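Bifunctional endomannanase/endoglucanase (Caldanaerobius polysaccharolyticus, PDB 3W0K) probably cleaves internal linkages of beta-mannans and cellulose-like beta-glucans, as a glycoside hydrolase of family 5 built on a beta/alpha barrel. Local coordinates at residues Val135-Asn140 with Val172-Gly177; Leu146-His151 with Met183-His188; Pro220-Leu225 with Ile271-Asp276; Thr265-Ala270 with Val300-Pro305. All blocks are in the same frame, centred on the assembly; numbering follows the deposited sequence.

In the fold
From the N terminus, the first barrel strands lead into two pairs of crossing loops. Contact 1 joins the loop after strand 130-133 to the end of strand 170-174, closing the excursion through helix 148-165; contact 2 opens before contact 1 closes, ties the start of helix 148-165 to the loop after helix 176-179 and closes the excursion through strand 170-174. The two pack through L176 on H151. Contacts 3 and 4 follow and cross: 220-225 meets the second and third turns of helix 267-284, closing the path through helix 234-249 and strand 254-259; 300-305 meets its N-terminal end, closing that through strand 287-290. These touch too; contact 4 lies across the centre from contact 2.

Contact 1: residues Val135-Asn140 with Val172-Gly177; sequences VNEPPN and VIDGLG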
loop_
_atom_site.group_PDB
_atom_site.type_symbol
_atom_site.label_atom_id
_atom_site.label_comp_id
_atom_site.label_asym_id
_atom_site.label_seq_id
_atom_site.Cartn_x
_atom_site.Cartn_y
_atom_site.Cartn_z
ATOM N N VAL A 135 -0.454 9.238 -2.599
ATOM C CA VAL A 135 0.609 9.344 -1.613
ATOM C C VAL A 135 0.393 8.306 -0.525
ATOM O O VAL A 135 -0.701 8.171 0.023
ATOM C CB VAL A 135 0.723 10.795 -1.040
ATOM C CG1 VAL A 135 -0.612 11.272 -0.471
ATOM C CG2 VAL A 135 1.830 10.869 0.010
ATOM N N ASN A 136 1.440 7.541 -0.244
ATOM C CA ASN A 136 1.338 6.496 0.755
ATOM C C ASN A 136 1.098 6.980 2.174
ATOM O O ASN A 136 1.756 7.899 2.650
ATOM C CB ASN A 136 2.591 5.617 0.751
ATOM C CG ASN A 136 2.527 4.522 1.804
ATOM O OD1 ASN A 136 1.848 3.518 1.620
ATOM N ND2 ASN A 136 3.203 4.735 2.929
ATOM N N GLU A 137 0.130 6.344 2.824
ATOM C CA GLU A 137 -0.207 6.579 4.224
ATOM C C GLU A 137 0.013 7.971 4.835
ATOM O O GLU A 137 0.986 8.185 5.566
ATOM C CB GLU A 137 0.532 5.527 5.067
ATOM C CG GLU A 137 0.202 4.082 4.666
ATOM C CD GLU A 137 1.168 3.038 5.218
ATOM O OE1 GLU A 137 2.324 3.376 5.555
ATOM O OE2 GLU A 137 0.774 1.852 5.292
ATOM N N PRO A 138 -0.879 8.934 4.536
ATOM C CA PRO A 138 -0.761 10.292 5.086
ATOM C C PRO A 138 -0.746 10.196 6.616
ATOM O O PRO A 138 -1.247 9.224 7.189
ATOM C CB PRO A 138 -2.030 10.979 4.574
ATOM C CG PRO A 138 -2.273 10.302 3.272
ATOM C CD PRO A 138 -2.008 8.847 3.594
ATOM N N PRO A 139 -0.182 11.206 7.297
ATOM C CA PRO A 139 -0.098 11.212 8.759
ATOM C C PRO A 139 -1.403 11.454 9.501
ATOM O O PRO A 139 -2.467 11.617 8.901
ATOM C CB PRO A 139 0.907 12.328 9.028
ATOM C CG PRO A 139 0.579 13.318 7.960
ATOM C CD PRO A 139 0.388 12.445 6.731
ATOM N N ASN A 140 -1.307 11.444 10.825
ATOM C CA ASN A 140 -2.470 11.686 11.660
ATOM C C ASN A 140 -2.854 13.153 11.609
ATOM O O ASN A 140 -2.031 14.020 11.304
ATOM C CB ASN A 140 -2.178 11.307 13.111
ATOM C CG ASN A 140 -2.258 9.816 13.350
ATOM O OD1 ASN A 140 -3.351 9.250 13.445
ATOM N ND2 ASN A 140 -1.108 9.171 13.454
ATOM N N VAL A 172 -6.325 6.288 -6.656
ATOM C CA VAL A 172 -6.466 5.677 -5.343
ATOM C C VAL A 172 -5.872 6.626 -4.310
ATOM O O VAL A 172 -4.855 7.274 -4.567
ATOM C CB VAL A 172 -5.681 4.337 -5.267
ATOM C CG1 VAL A 172 -5.888 3.668 -3.913
ATOM C CG2 VAL A 172 -6.096 3.409 -6.401
ATOM N N ILE A 173 -6.540 6.745 -3.166
ATOM C CA ILE A 173 -6.056 7.589 -2.076
ATOM C C ILE A 173 -6.003 6.762 -0.799
ATOM O O ILE A 173 -6.875 5.922 -0.562
ATOM C CB ILE A 173 -6.924 8.861 -1.864
ATOM C CG1 ILE A 173 -8.375 8.501 -1.543
ATOM C CG2 ILE A 173 -6.851 9.755 -3.094
ATOM C CD1 ILE A 173 -9.210 9.719 -1.133
ATOM N N ASP A 174 -4.947 6.958 -0.013
ATOM C CA ASP A 174 -4.749 6.225 1.238
ATOM C C ASP A 174 -5.400 6.909 2.430
ATOM O O ASP A 174 -5.451 8.137 2.505
ATOM C CB ASP A 174 -3.253 6.055 1.535
ATOM C CG ASP A 174 -2.571 5.044 0.623
ATOM O OD1 ASP A 174 -3.155 4.638 -0.406
ATOM O OD2 ASP A 174 -1.431 4.654 0.949
ATOM N N GLY A 175 -5.856 6.100 3.382
ATOM C CA GLY A 175 -6.485 6.638 4.573
ATOM C C GLY A 175 -5.550 7.474 5.429
ATOM O O GLY A 175 -4.323 7.337 5.362
ATOM N N LEU A 176 -6.128 8.371 6.219
ATOM C CA LEU A 176 -5.338 9.223 7.101
ATOM C C LEU A 176 -4.794 8.421 8.279
ATOM O O LEU A 176 -5.151 7.255 8.466
ATOM C CB LEU A 176 -6.193 10.386 7.614
ATOM C CG LEU A 176 -6.688 11.347 6.536
ATOM C CD1 LEU A 176 -7.593 12.402 7.164
ATOM C CD2 LEU A 176 -5.498 11.997 5.846
ATOM N N GLY A 177 -3.918 9.044 9.060
ATOM C CA GLY A 177 -3.347 8.375 10.216
ATOM C C GLY A 177 -2.641 7.074 9.888
ATOM O O GLY A 177 -2.823 6.069 10.580
HETATM O O HOH W 1 -3.147 8.958 -1.002
#
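D174, at the end of strand 170-174, meets the backbone of E137 in the loop that follows strand 130-133. The bond from E137 N to D174 OD2 is 3.0 Å long and nearly straight, and it arrives on the anti side of the carboxylate. With CG anti to the aspartate's own carbonyl carbon (chi1 -73°), the carboxylate lies against N136, with OD2 3.3 Å from N136 CA. The same oxygen pairs with R196, which also holds E137 OE2. Without the carboxylate, as with an alanine here, the E137 N-H would probably lose its acceptor and R196 one of its mates.

Asn-Glu-Pro at N136 to P138 is the signature that family 5 enzymes carry after the fourth barrel strand, where relatives place their acid/base glutamate. Here N136 ND2 donates to E137 OE1 at 3.1 Å and N136 OD1 accepts from R40 NH2. A bound Tris molecule, probably from the crystallisation liquor, also hydrogen-bonds to E137 OE1, as might be expected in an active-site cleft.

Beyond this shell the two chains run on side by side, their end-to-end directions 22° apart. P138 sets CD 3.3 Å from G175 O and CB 3.8 Å from L176 CD2, while G177 N donates to P139 O at 3.0 Å. G177 has a positive phi, and a side chain there would run into N140 OD1. On the strand side, water 1 accepts from both V135 N and D174 N.

Around these links, P138 and L176 lean on H151 of helix 148-165, I173 packs on I155 of that helix, and D174 borders S194 of strand 192-197.

Contact 2: residues Leu146-His151 with Met183-His188; sequences LTRENH and MPELAH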
loop_
_atom_site.group_PDB
_atom_site.type_symbol
_atom_site.label_atom_id
_atom_site.label_comp_id
_atom_site.label_asym_id
_atom_site.label_seq_id
_atom_site.Cartn_x
_atom_site.Cartn_y
_atom_site.Cartn_z
ATOM N N LEU A 146 -1.155 18.576 9.241
ATOM C CA LEU A 146 -2.256 18.018 8.459
ATOM C C LEU A 146 -3.603 18.164 9.151
ATOM O O LEU A 146 -3.720 17.984 10.365
ATOM C CB LEU A 146 -2.011 16.533 8.137
ATOM C CG LEU A 146 -3.051 15.823 7.248
ATOM C CD1 LEU A 146 -2.406 14.710 6.437
ATOM C CD2 LEU A 146 -4.209 15.259 8.074
ATOM N N THR A 147 -4.607 18.534 8.364
ATOM C CA THR A 147 -5.985 18.651 8.833
ATOM C C THR A 147 -6.800 17.964 7.745
ATOM O O THR A 147 -6.313 17.780 6.625
ATOM C CB THR A 147 -6.467 20.122 8.945
ATOM O OG1 THR A 147 -6.461 20.741 7.652
ATOM C CG2 THR A 147 -5.581 20.915 9.892
ATOM N N ARG A 148 -8.018 17.545 8.062
ATOM C CA ARG A 148 -8.846 16.908 7.042
ATOM C C ARG A 148 -9.068 17.878 5.886
ATOM O O ARG A 148 -9.091 17.477 4.723
ATOM C CB ARG A 148 -10.193 16.468 7.616
ATOM C CG ARG A 148 -10.136 15.228 8.489
ATOM C CD ARG A 148 -11.541 14.773 8.829
ATOM N NE ARG A 148 -11.567 13.661 9.776
ATOM C CZ ARG A 148 -11.522 12.375 9.439
ATOM N NH1 ARG A 148 -11.436 12.009 8.165
ATOM N NH2 ARG A 148 -11.611 11.449 10.384
ATOM N N GLU A 149 -9.177 19.165 6.214
ATOM C CA GLU A 149 -9.398 20.204 5.217
ATOM C C GLU A 149 -8.225 20.404 4.255
ATOM O O GLU A 149 -8.425 20.413 3.039
ATOM C CB GLU A 149 -9.745 21.530 5.900
ATOM C CG GLU A 149 -10.124 22.648 4.936
ATOM C CD GLU A 149 -10.542 23.923 5.649
ATOM O OE1 GLU A 149 -11.288 23.837 6.649
ATOM O OE2 GLU A 149 -10.129 25.015 5.202
ATOM N N ASN A 150 -7.007 20.567 4.775
ATOM C CA ASN A 150 -5.887 20.772 3.862
ATOM C C ASN A 150 -5.483 19.517 3.092
ATOM O O ASN A 150 -5.037 19.608 1.948
ATOM C CB ASN A 150 -4.693 21.522 4.501
ATOM C CG ASN A 150 -4.051 20.789 5.671
ATOM O OD1 ASN A 150 -3.984 19.563 5.711
ATOM N ND2 ASN A 150 -3.506 21.564 6.606
ATOM N N HIS A 151 -5.709 18.348 3.688
ATOM C CA HIS A 151 -5.411 17.093 3.009
ATOM C C HIS A 151 -6.403 16.958 1.854
ATOM O O HIS A 151 -6.011 16.678 0.721
ATOM C CB HIS A 151 -5.561 15.901 3.964
ATOM C CG HIS A 151 -5.576 14.570 3.274
ATOM N ND1 HIS A 151 -6.742 13.884 3.012
ATOM C CD2 HIS A 151 -4.570 13.806 2.783
ATOM C CE1 HIS A 151 -6.455 12.754 2.389
ATOM N NE2 HIS A 151 -5.144 12.682 2.238
ATOM N N MET A 183 -12.109 8.496 5.158
ATOM C CA MET A 183 -12.274 9.884 4.738
ATOM C C MET A 183 -13.608 10.169 4.054
ATOM O O MET A 183 -13.670 10.333 2.837
ATOM C CB MET A 183 -11.118 10.255 3.800
ATOM C CG MET A 183 -9.745 9.995 4.410
ATOM S SD MET A 183 -8.428 9.849 3.184
ATOM C CE MET A 183 -8.893 8.300 2.366
ATOM N N PRO A 184 -14.693 10.276 4.838
ATOM C CA PRO A 184 -16.005 10.550 4.244
ATOM C C PRO A 184 -16.056 11.874 3.480
ATOM O O PRO A 184 -16.847 12.030 2.547
ATOM C CB PRO A 184 -16.943 10.537 5.456
ATOM C CG PRO A 184 -16.056 10.914 6.597
ATOM C CD PRO A 184 -14.788 10.155 6.304
ATOM N N GLU A 185 -15.162 12.795 3.837
ATOM C CA GLU A 185 -15.090 14.100 3.187
ATOM C C GLU A 185 -14.635 14.008 1.730
ATOM O O GLU A 185 -14.809 14.952 0.962
ATOM C CB GLU A 185 -14.180 15.058 3.976
ATOM C CG GLU A 185 -12.705 14.639 4.081
ATOM C CD GLU A 185 -12.412 13.671 5.228
ATOM O OE1 GLU A 185 -13.349 13.096 5.820
ATOM O OE2 GLU A 185 -11.223 13.484 5.547
ATOM N N LEU A 186 -14.064 12.866 1.349
ATOM C CA LEU A 186 -13.600 12.665 -0.022
ATOM C C LEU A 186 -14.370 11.549 -0.735
ATOM O O LEU A 186 -13.970 11.088 -1.805
ATOM C CB LEU A 186 -12.096 12.364 -0.035
ATOM C CG LEU A 186 -11.169 13.532 0.321
ATOM C CD1 LEU A 186 -9.764 13.022 0.594
ATOM C CD2 LEU A 186 -11.168 14.562 -0.806
ATOM N N ALA A 187 -15.500 11.152 -0.154
ATOM C CA ALA A 187 -16.335 10.087 -0.709
ATOM C C ALA A 187 -16.883 10.356 -2.113
ATOM O O ALA A 187 -16.988 9.438 -2.927
ATOM C CB ALA A 187 -17.485 9.782 0.247
ATOM N N HIS A 188 -17.214 11.612 -2.398
ATOM C CA HIS A 188 -17.783 11.984 -3.692
ATOM C C HIS A 188 -16.775 12.264 -4.808
ATOM O O HIS A 188 -17.165 12.636 -5.918
ATOM C CB HIS A 188 -18.716 13.181 -3.518
HETATM O O HOH W 2 -9.221 14.737 4.115
#
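R148 and E185 form a salt bridge beside the start of helix 148-165, whose first turn is closed by a capping box. In that box N150 N donates to T147 OG1 at 2.9 Å and T147 N returns a bond to N150 OD1, so both backbone donors find side-chain acceptors.

The salt bridge is uneven. R148 NH1 lies 3.0 Å from E185 OE2, using that oxygen's syn lone pair and lying with it in the guanidinium plane, whereas its bond to E185 OE1 is weak. The guanidinium and carboxylate planes stand at about a right angle, so this is not a flat two-pronged pairing. E185 reaches the arginine because its CG sits between the backbone N and carbonyl carbon (chi1 63°) and its chain then bends at chi2. The same NH1 also donates to the backbone oxygen of A182, which ties the arginine to the approach of segment 183-188.

Water 2 extends the network inward. It donates to E185 OE2 and to R148 O, each at 2.8 Å, and is hydrogen-bonded to H151 ND1 in the plane of the imidazole. E185 OE2 is thus gripped by the arginine and the water together. Deeper in, L176 packs against R148, M183 and E185, and L186 rests on A152 and I156 of the helix. The imidazole itself is touched at one carbon from two directions: H151 CE1 lies 3.6 Å from M183 SD and 3.8 Å from L186 CD1.

Contact 3: residues Pro220-Leu225 with Ile271-Asp276; sequences PYYPDL and IRWFED
Y222 swings its ring anti to the backbone N (chi1 -166°) and so lays it along helix 267-284, while D276 turns CG anti to its carbonyl carbon (chi1 -84°) and brings its carboxylate to the phenol. Y222 OH donates to D276 OD2 at 2.7 Å through the anti lone pair. The other oxygen, D276 OD1, takes a salt bridge from R272 NH1 at 2.9 Å, one helical turn back, so each carboxylate oxygen has a partner.

The ring is gripped on several sides. W273 CB makes a CH-pi contact over one face, 4.3 Å from the centroid of the Y222 ring, and the indole turns its edge to that face in a T-shaped pair with planes 80° apart. P223, which follows a cis peptide bond, sets CB over the opposite face, and R272 CG meets the ring edge at Y222 CD2, 3.6 Å away. In the beta/alpha barrel this fastens the loop before strand 225-227 to an outer helix. A leucine at Y222 is likely to leave D276 OD2 without its phenol donor and a gap beside W273. The indole is fixed, W273 NE1 donating to Q199 O, and L203 and L237 pack against the tyrosine from neighbouring helices.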
loop_
_atom_site.group_PDB
_atom_site.type_symbol
_atom_site.label_atom_id
_atom_site.label_comp_id
_atom_site.label_asym_id
_atom_site.label_seq_id
_atom_site.Cartn_x
_atom_site.Cartn_y
_atom_site.Cartn_z
ATOM N N PRO A 220 3.097 -11.521 21.310
ATOM C CA PRO A 220 1.738 -11.573 20.770
ATOM C C PRO A 220 1.028 -12.910 20.909
ATOM O O PRO A 220 1.615 -13.975 20.713
ATOM C CB PRO A 220 1.941 -11.224 19.293
ATOM C CG PRO A 220 3.155 -10.383 19.302
ATOM C CD PRO A 220 4.048 -11.121 20.263
ATOM N N TYR A 221 -0.245 -12.822 21.269
ATOM C CA TYR A 221 -1.128 -13.970 21.406
ATOM C C TYR A 221 -2.425 -13.494 20.755
ATOM O O TYR A 221 -2.683 -12.289 20.692
ATOM C CB TYR A 221 -1.337 -14.350 22.877
ATOM C CG TYR A 221 -1.788 -13.211 23.759
ATOM C CD1 TYR A 221 -3.141 -12.982 23.996
ATOM C CD2 TYR A 221 -0.859 -12.350 24.343
ATOM C CE1 TYR A 221 -3.562 -11.921 24.789
ATOM C CE2 TYR A 221 -1.269 -11.285 25.140
ATOM C CZ TYR A 221 -2.622 -11.076 25.355
ATOM O OH TYR A 221 -3.035 -10.013 26.120
ATOM N N TYR A 222 -3.223 -14.422 20.247
ATOM C CA TYR A 222 -4.460 -14.056 19.571
ATOM C C TYR A 222 -5.394 -15.266 19.542
ATOM O O TYR A 222 -4.933 -16.399 19.399
ATOM C CB TYR A 222 -4.118 -13.593 18.142
ATOM C CG TYR A 222 -5.236 -12.874 17.433
ATOM C CD1 TYR A 222 -5.505 -11.529 17.696
ATOM C CD2 TYR A 222 -6.054 -13.546 16.527
ATOM C CE1 TYR A 222 -6.566 -10.876 17.080
ATOM C CE2 TYR A 222 -7.114 -12.905 15.909
ATOM C CZ TYR A 222 -7.368 -11.571 16.191
ATOM O OH TYR A 222 -8.439 -10.949 15.599
ATOM N N PRO A 223 -6.718 -15.045 19.644
ATOM C CA PRO A 223 -7.438 -13.772 19.781
ATOM C C PRO A 223 -7.406 -13.144 21.173
ATOM O O PRO A 223 -6.770 -13.659 22.093
ATOM C CB PRO A 223 -8.861 -14.158 19.395
ATOM C CG PRO A 223 -8.978 -15.528 19.983
ATOM C CD PRO A 223 -7.674 -16.166 19.560
ATOM N N ASP A 224 -8.100 -12.014 21.293
ATOM C CA ASP A 224 -8.219 -11.256 22.537
ATOM C C ASP A 224 -6.908 -10.655 23.041
ATOM O O ASP A 224 -6.626 -10.667 24.240
ATOM C CB ASP A 224 -8.877 -12.113 23.626
ATOM C CG ASP A 224 -10.279 -12.577 23.249
ATOM O OD1 ASP A 224 -10.854 -12.073 22.259
ATOM O OD2 ASP A 224 -10.812 -13.458 23.954
ATOM N N LEU A 225 -6.128 -10.099 22.118
ATOM C CA LEU A 225 -4.854 -9.477 22.461
ATOM C C LEU A 225 -5.108 -8.128 23.122
ATOM O O LEU A 225 -5.785 -7.271 22.556
ATOM C CB LEU A 225 -3.995 -9.284 21.206
ATOM C CG LEU A 225 -2.674 -8.521 21.355
ATOM C CD1 LEU A 225 -1.751 -9.241 22.322
ATOM C CD2 LEU A 225 -2.001 -8.380 19.999
ATOM N N ILE A 271 -1.175 -16.708 11.776
ATOM C CA ILE A 271 -2.190 -17.396 10.986
ATOM C C ILE A 271 -3.585 -17.170 11.564
ATOM O O ILE A 271 -4.524 -16.916 10.821
ATOM C CB ILE A 271 -1.889 -18.916 10.875
ATOM C CG1 ILE A 271 -0.704 -19.147 9.930
ATOM C CG2 ILE A 271 -3.122 -19.685 10.396
ATOM C CD1 ILE A 271 -1.004 -18.831 8.466
ATOM N N ARG A 272 -3.704 -17.227 12.890
ATOM C CA ARG A 272 -4.992 -17.019 13.550
ATOM C C ARG A 272 -5.535 -15.623 13.235
ATOM O O ARG A 272 -6.729 -15.448 12.984
ATOM C CB ARG A 272 -4.853 -17.199 15.067
ATOM C CG ARG A 272 -6.159 -17.044 15.832
ATOM C CD ARG A 272 -7.179 -18.082 15.400
ATOM N NE ARG A 272 -8.485 -17.842 16.008
ATOM C CZ ARG A 272 -9.410 -17.026 15.511
ATOM N NH1 ARG A 272 -9.180 -16.359 14.384
ATOM N NH2 ARG A 272 -10.573 -16.889 16.135
ATOM N N TRP A 273 -4.639 -14.641 13.230
ATOM C CA TRP A 273 -5.008 -13.266 12.928
ATOM C C TRP A 273 -5.370 -13.140 11.442
ATOM O O TRP A 273 -6.364 -12.501 11.093
ATOM C CB TRP A 273 -3.864 -12.324 13.315
ATOM C CG TRP A 273 -4.014 -10.938 12.784
ATOM C CD1 TRP A 273 -4.759 -9.924 13.316
ATOM C CD2 TRP A 273 -3.435 -10.425 11.581
ATOM N NE1 TRP A 273 -4.685 -8.810 12.508
ATOM C CE2 TRP A 273 -3.879 -9.093 11.436
ATOM C CE3 TRP A 273 -2.588 -10.967 10.605
ATOM C CZ2 TRP A 273 -3.503 -8.292 10.352
ATOM C CZ3 TRP A 273 -2.216 -10.174 9.529
ATOM C CH2 TRP A 273 -2.674 -8.851 9.411
ATOM N N PHE A 274 -4.581 -13.778 10.576
ATOM C CA PHE A 274 -4.850 -13.752 9.135
ATOM C C PHE A 274 -6.247 -14.296 8.843
ATOM O O PHE A 274 -6.963 -13.770 7.994
ATOM C CB PHE A 274 -3.825 -14.596 8.371
ATOM C CG PHE A 274 -2.626 -13.826 7.889
ATOM C CD1 PHE A 274 -2.764 -12.829 6.928
ATOM C CD2 PHE A 274 -1.355 -14.132 8.360
ATOM C CE1 PHE A 274 -1.645 -12.152 6.440
ATOM C CE2 PHE A 274 -0.229 -13.459 7.879
ATOM C CZ PHE A 274 -0.377 -12.467 6.917
ATOM N N GLU A 275 -6.628 -15.361 9.543
ATOM C CA GLU A 275 -7.941 -15.956 9.345
ATOM C C GLU A 275 -9.063 -14.960 9.615
ATOM O O GLU A 275 -10.059 -14.939 8.896
ATOM C CB GLU A 275 -8.093 -17.209 10.207
ATOM C CG GLU A 275 -7.210 -18.354 9.734
ATOM C CD GLU A 275 -7.178 -19.528 10.690
ATOM O OE1 GLU A 275 -7.287 -19.315 11.916
ATOM O OE2 GLU A 275 -7.023 -20.670 10.211
ATOM N N ASP A 276 -8.878 -14.105 10.618
ATOM C CA ASP A 276 -9.876 -13.094 10.945
ATOM C C ASP A 276 -9.952 -11.969 9.915
ATOM O O ASP A 276 -11.034 -11.670 9.407
ATOM C CB ASP A 276 -9.621 -12.499 12.329
ATOM C CG ASP A 276 -10.210 -13.334 13.449
ATOM O OD1 ASP A 276 -10.894 -14.342 13.167
ATOM O OD2 ASP A 276 -10.000 -12.964 14.619
#

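Contact 4: residues Thr265-Ala270 with Val300-Pro305; sequences TSNDVA and VEHGRP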
loop_
_atom_site.group_PDB
_atom_site.type_symbol
_atom_site.label_atom_id
_atom_site.label_comp_id
_atom_site.label_asym_id
_atom_site.label_seq_id
_atom_site.Cartn_x
_atom_site.Cartn_y
_atom_site.Cartn_z
ATOM N N THR A 265 6.609 -12.555 15.025
ATOM C CA THR A 265 5.413 -13.072 15.680
ATOM C C THR A 265 5.335 -14.575 15.435
ATOM O O THR A 265 5.701 -15.047 14.358
ATOM C CB THR A 265 4.160 -12.394 15.088
ATOM O OG1 THR A 265 4.233 -10.984 15.327
ATOM C CG2 THR A 265 2.880 -12.953 15.701
ATOM N N SER A 266 4.884 -15.332 16.434
ATOM C CA SER A 266 4.767 -16.780 16.280
ATOM C C SER A 266 3.811 -17.051 15.121
ATOM O O SER A 266 2.776 -16.391 14.997
ATOM C CB SER A 266 4.241 -17.423 17.563
ATOM O OG SER A 266 4.380 -18.832 17.501
ATOM N N ASN A 267 4.155 -18.020 14.277
ATOM C CA ASN A 267 3.328 -18.321 13.118
ATOM C C ASN A 267 1.894 -18.728 13.412
ATOM O O ASN A 267 0.987 -18.353 12.673
ATOM C CB ASN A 267 3.985 -19.361 12.213
ATOM C CG ASN A 267 3.435 -19.315 10.809
ATOM O OD1 ASN A 267 3.472 -18.270 10.154
ATOM N ND2 ASN A 267 2.889 -20.433 10.343
ATOM N N ASP A 268 1.679 -19.503 14.473
ATOM C CA ASP A 268 0.323 -19.921 14.815
ATOM C C ASP A 268 -0.533 -18.699 15.151
ATOM O O ASP A 268 -1.703 -18.630 14.780
ATOM C CB ASP A 268 0.330 -20.922 15.981
ATOM C CG ASP A 268 0.769 -20.300 17.295
ATOM O OD1 ASP A 268 0.041 -20.461 18.298
ATOM O OD2 ASP A 268 1.836 -19.653 17.329
ATOM N N VAL A 269 0.082 -17.719 15.809
ATOM C CA VAL A 269 -0.597 -16.482 16.185
ATOM C C VAL A 269 -0.893 -15.642 14.940
ATOM O O VAL A 269 -1.992 -15.101 14.791
ATOM C CB VAL A 269 0.262 -15.667 17.184
ATOM C CG1 VAL A 269 -0.380 -14.316 17.473
ATOM C CG2 VAL A 269 0.436 -16.454 18.480
ATOM N N ALA A 270 0.081 -15.561 14.039
ATOM C CA ALA A 270 -0.076 -14.799 12.802
ATOM C C ALA A 270 -1.190 -15.387 11.943
ATOM O O ALA A 270 -2.051 -14.658 11.451
ATOM C CB ALA A 270 1.233 -14.778 12.027
ATOM N N VAL A 300 6.849 -16.144 0.807
ATOM C CA VAL A 300 8.028 -16.939 0.481
ATOM C C VAL A 300 9.069 -16.871 1.588
ATOM O O VAL A 300 9.723 -15.845 1.764
ATOM C CB VAL A 300 8.673 -16.482 -0.850
ATOM C CG1 VAL A 300 9.838 -17.404 -1.215
ATOM C CG2 VAL A 300 7.636 -16.477 -1.961
ATOM N N GLU A 301 9.194 -17.964 2.341
ATOM C CA GLU A 301 10.161 -18.066 3.436
ATOM C C GLU A 301 10.220 -16.801 4.292
ATOM O O GLU A 301 11.294 -16.238 4.509
ATOM C CB GLU A 301 11.553 -18.381 2.876
ATOM C CG GLU A 301 11.632 -19.697 2.119
ATOM C CD GLU A 301 13.022 -19.980 1.580
ATOM O OE1 GLU A 301 13.321 -19.557 0.443
ATOM O OE2 GLU A 301 13.814 -20.631 2.293
ATOM N N HIS A 302 9.065 -16.358 4.783
ATOM C CA HIS A 302 9.016 -15.143 5.591
ATOM C C HIS A 302 9.872 -15.217 6.855
ATOM O O HIS A 302 10.484 -14.222 7.243
ATOM C CB HIS A 302 7.570 -14.748 5.907
ATOM C CG HIS A 302 6.759 -15.841 6.524
ATOM N ND1 HIS A 302 5.817 -16.558 5.818
ATOM C CD2 HIS A 302 6.746 -16.337 7.784
ATOM C CE1 HIS A 302 5.262 -17.451 6.617
ATOM N NE2 HIS A 302 5.807 -17.338 7.815
ATOM N N GLY A 303 9.902 -16.384 7.498
ATOM C CA GLY A 303 10.730 -16.548 8.683
ATOM C C GLY A 303 10.087 -16.665 10.052
ATOM O O GLY A 303 10.805 -16.828 11.038
ATOM N N ARG A 304 8.762 -16.591 10.143
ATOM C CA ARG A 304 8.105 -16.703 11.446
ATOM C C ARG A 304 8.356 -18.054 12.100
ATOM O O ARG A 304 8.336 -19.093 11.436
ATOM C CB ARG A 304 6.597 -16.479 11.334
ATOM C CG ARG A 304 6.187 -15.025 11.322
ATOM C CD ARG A 304 4.676 -14.884 11.401
ATOM N NE ARG A 304 4.028 -15.240 10.144
ATOM C CZ ARG A 304 3.938 -14.418 9.103
ATOM N NH1 ARG A 304 4.450 -13.197 9.182
ATOM N NH2 ARG A 304 3.360 -14.821 7.978
ATOM N N PRO A 305 8.633 -18.053 13.412
ATOM C CA PRO A 305 8.880 -19.320 14.104
ATOM C C PRO A 305 7.675 -20.255 14.022
ATOM O O PRO A 305 6.529 -19.839 14.231
ATOM C CB PRO A 305 9.188 -18.879 15.538
ATOM C CG PRO A 305 8.526 -17.539 15.658
ATOM C CD PRO A 305 8.801 -16.910 14.324
HETATM O O HOH W 3 2.087 -17.343 8.072
HETATM O O HOH W 4 4.158 -21.041 15.610
#
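N267 OD1 is gripped by three donors. R304 NE reaches it at 3.1 Å, in the carbonyl plane of the amide, and water 3 donates to it at 2.7 Å; H302 NE2 adds a weak bond at 3.4 Å. The amide and guanidinium planes are nearly coplanar, and water 3 also accepts from R304 NH2, so oxygen, water and arginine close a small flat ring of bonds. H302 covers one face of the guanidinium, with R304 NH2 lying over the centre of the imidazole. A bend at chi3 (-74°) turns the arginine's end into this place, while its NH1 donates to the backbone oxygen of F262.

The site lies at the N-terminal end of helix 267-284 of the beta/alpha barrel. S266 occupies the N-cap position but offers no side-chain cap; its hydroxyl donates to D268 OD2 at 2.7 Å. The first-turn backbone is served from across the contact, for N267 N donates to P305 O at 3.0 Å, and water 4 joins that carbonyl to D268 N. The aliphatic part of R304 runs past T265 O, CG 3.1 Å away, and A270 CB lies 3.4 Å from R304 NE. P305 rests its CG against S266 CA at 3.9 Å.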